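Local coordinates for putative uncharacterized protein (Coprinopsis cinerea, PDB 3W9A), which is the catalytic domain of a family 131 glycoside hydrolase, a beta-jelly-roll protein that probably cleaves beta-glucans, at residues Leu112-Met117 against Glu213-Ser218. Sequence-based numbering, arbitrary orientation.
Sequences LEHQVM and EDWYVS
H114 and V116 on strand 114-116 face E213 and W215 on strand 213-218 across the interior of the beta-jelly roll, the two strand axes 11.4 Å apart at closest approach and running nearly parallel, 19° between their directions. They belong to different sheets, so side chains alone bridge the gap. The polar link is a histidine-carboxylate hydrogen bond: NE2 of H114 gives its N-H to OE2 of E213 over 2.6 Å, almost perfectly straight at 178°, within the imidazole plane and onto the syn lone pair of the oxygen. Ring and carboxylate are nearly coplanar, and the glutamate chain runs extended beyond CG to reach across. OE1 of E213 accepts NE1 of W215 at 3.0 Å, on the anti side and somewhat out of the carboxylate plane, which helps fix the rotation of both groups. With CG anti to the carbonyl carbon (chi1 -65°), W215 sends its six-membered ring toward the opposite strand, where CZ2 lies 3.6 Å from CD2 of H114, the two rings meeting obliquely. Over one indole face sits CG2 of V116, 3.9 Å from the six-membered ring centroid in a CH-pi contact. OE2 of E213 also takes the backbone N of D109 and a salt bridge from R205, while ND1 of H114 bonds to the carbonyl oxygen of Y128. An alanine in place of E213 would probably leave the buried N-H groups of H114 and W215 without the carboxylate that accepts both. The carboxylate thus reaches H114 and R205 of the facing sheet through one oxygen while W215 of its own strand holds the other, so that several bonds fix it in place beside an apolar layer.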
loop_
_atom_site.group_PDB
_atom_site.type_symbol
_atom_site.label_atom_id
_atom_site.label_comp_id
_atom_site.label_asym_id
_atom_site.label_seq_id
_atom_site.Cartn_x
_atom_site.Cartn_y
_atom_site.Cartn_z
ATOM N N LEU A 112 -1.028 13.083 13.619
ATOM C CA LEU A 112 -2.217 13.124 12.767
ATOM C C LEU A 112 -2.576 11.746 12.237
ATOM O O LEU A 112 -1.689 10.936 11.958
ATOM C CB LEU A 112 -1.964 14.039 11.570
ATOM C CG LEU A 112 -1.792 15.524 11.875
ATOM C CD1 LEU A 112 -1.519 16.268 10.588
ATOM C CD2 LEU A 112 -3.019 16.087 12.559
ATOM N N GLU A 113 -3.878 11.490 12.081
ATOM C CA GLU A 113 -4.337 10.174 11.636
ATOM C C GLU A 113 -4.106 9.980 10.140
ATOM O O GLU A 113 -4.429 10.874 9.353
ATOM C CB GLU A 113 -5.826 9.977 11.935
ATOM C CG GLU A 113 -6.327 8.608 11.479
ATOM C CD GLU A 113 -7.756 8.326 11.873
ATOM O OE1 GLU A 113 -8.306 9.038 12.737
ATOM O OE2 GLU A 113 -8.336 7.392 11.293
ATOM N N HIS A 114 -3.567 8.805 9.777
ATOM C CA HIS A 114 -3.355 8.363 8.393
ATOM C C HIS A 114 -3.972 7.008 8.208
ATOM O O HIS A 114 -3.916 6.181 9.113
ATOM C CB HIS A 114 -1.876 8.164 8.067
ATOM C CG HIS A 114 -1.036 9.352 8.340
ATOM N ND1 HIS A 114 -0.732 9.753 9.616
ATOM C CD2 HIS A 114 -0.421 10.221 7.507
ATOM C CE1 HIS A 114 0.031 10.830 9.561
ATOM N NE2 HIS A 114 0.232 11.136 8.293
ATOM N N GLN A 115 -4.519 6.773 7.026
ATOM C CA GLN A 115 -4.972 5.448 6.623
ATOM C C GLN A 115 -4.224 5.098 5.351
ATOM O O GLN A 115 -4.184 5.890 4.395
ATOM C CB GLN A 115 -6.477 5.443 6.378
ATOM C CG GLN A 115 -7.312 5.613 7.637
ATOM C CD GLN A 115 -8.577 6.409 7.416
ATOM O OE1 GLN A 115 -9.165 6.373 6.339
ATOM N NE2 GLN A 115 -9.002 7.155 8.435
ATOM N N VAL A 116 -3.600 3.932 5.348
ATOM C CA VAL A 116 -2.694 3.568 4.283
ATOM C C VAL A 116 -2.937 2.140 3.866
ATOM O O VAL A 116 -3.182 1.286 4.710
ATOM C CB VAL A 116 -1.248 3.715 4.743
ATOM C CG1 VAL A 116 -0.314 3.592 3.566
ATOM C CG2 VAL A 116 -1.043 5.066 5.453
HETATM N N MSE A 117 -2.868 1.887 2.562
HETATM C CA MSE A 117 -3.037 0.536 2.023
HETATM C C MSE A 117 -4.353 -0.055 2.501
HETATM O O MSE A 117 -4.403 -1.128 3.074
HETATM C CB MSE A 117 -1.812 -0.321 2.382
HETATM C CG MSE A 117 -0.441 0.283 2.029
HETATM SE SE MSE A 117 -0.218 0.724 0.098
HETATM C CE MSE A 117 -0.871 -1.002 -0.611
ATOM N N GLU A 213 4.109 15.084 3.051
ATOM C CA GLU A 213 4.568 13.772 3.486
ATOM C C GLU A 213 4.968 12.910 2.289
ATOM O O GLU A 213 4.292 12.933 1.258
ATOM C CB GLU A 213 3.451 13.024 4.205
ATOM C CG GLU A 213 2.901 13.709 5.435
ATOM C CD GLU A 213 2.021 12.787 6.266
ATOM O OE1 GLU A 213 1.648 11.703 5.763
ATOM O OE2 GLU A 213 1.694 13.148 7.423
ATOM N N ASP A 214 6.059 12.154 2.429
ATOM C CA ASP A 214 6.430 11.120 1.463
ATOM C C ASP A 214 6.267 9.761 2.119
ATOM O O ASP A 214 6.684 9.547 3.262
ATOM C CB ASP A 214 7.878 11.274 0.992
ATOM C CG ASP A 214 8.143 12.602 0.292
ATOM O OD1 ASP A 214 7.261 13.128 -0.395
ATOM O OD2 ASP A 214 9.260 13.107 0.434
ATOM N N TRP A 215 5.646 8.847 1.386
ATOM C CA TRP A 215 5.602 7.442 1.738
ATOM C C TRP A 215 6.199 6.710 0.544
ATOM O O TRP A 215 6.016 7.145 -0.600
ATOM C CB TRP A 215 4.148 7.000 1.943
ATOM C CG TRP A 215 3.449 7.655 3.109
ATOM C CD1 TRP A 215 3.048 8.959 3.211
ATOM C CD2 TRP A 215 3.039 7.011 4.313
ATOM N NE1 TRP A 215 2.460 9.169 4.424
ATOM C CE2 TRP A 215 2.435 7.987 5.121
ATOM C CE3 TRP A 215 3.155 5.710 4.797
ATOM C CZ2 TRP A 215 1.910 7.698 6.367
ATOM C CZ3 TRP A 215 2.663 5.430 6.066
ATOM C CH2 TRP A 215 2.043 6.416 6.827
ATOM N N TYR A 216 6.935 5.635 0.793
ATOM C CA TYR A 216 7.499 4.842 -0.287
ATOM C C TYR A 216 6.871 3.462 -0.314
ATOM O O TYR A 216 6.660 2.831 0.729
ATOM C CB TYR A 216 9.014 4.749 -0.162
ATOM C CG TYR A 216 9.731 6.093 -0.139
ATOM C CD1 TYR A 216 10.488 6.523 -1.223
ATOM C CD2 TYR A 216 9.662 6.930 0.978
ATOM C CE1 TYR A 216 11.169 7.729 -1.200
ATOM C CE2 TYR A 216 10.319 8.147 0.996
ATOM C CZ TYR A 216 11.070 8.536 -0.088
ATOM O OH TYR A 216 11.723 9.743 -0.065
ATOM N N VAL A 217 6.557 2.999 -1.516
ATOM C CA VAL A 217 5.824 1.738 -1.695
ATOM C C VAL A 217 6.525 0.929 -2.768
ATOM O O VAL A 217 6.862 1.475 -3.818
ATOM C CB VAL A 217 4.374 1.994 -2.156
ATOM C CG1 VAL A 217 3.648 0.684 -2.450
ATOM C CG2 VAL A 217 3.621 2.821 -1.138
ATOM N N SER A 218 6.759 -0.357 -2.524
ATOM C CA SER A 218 7.290 -1.226 -3.576
ATOM C C SER A 218 6.832 -2.667 -3.420
ATOM O O SER A 218 6.293 -3.052 -2.387
ATOM C CB SER A 218 8.811 -1.166 -3.585
ATOM O OG SER A 218 9.316 -1.697 -2.387
#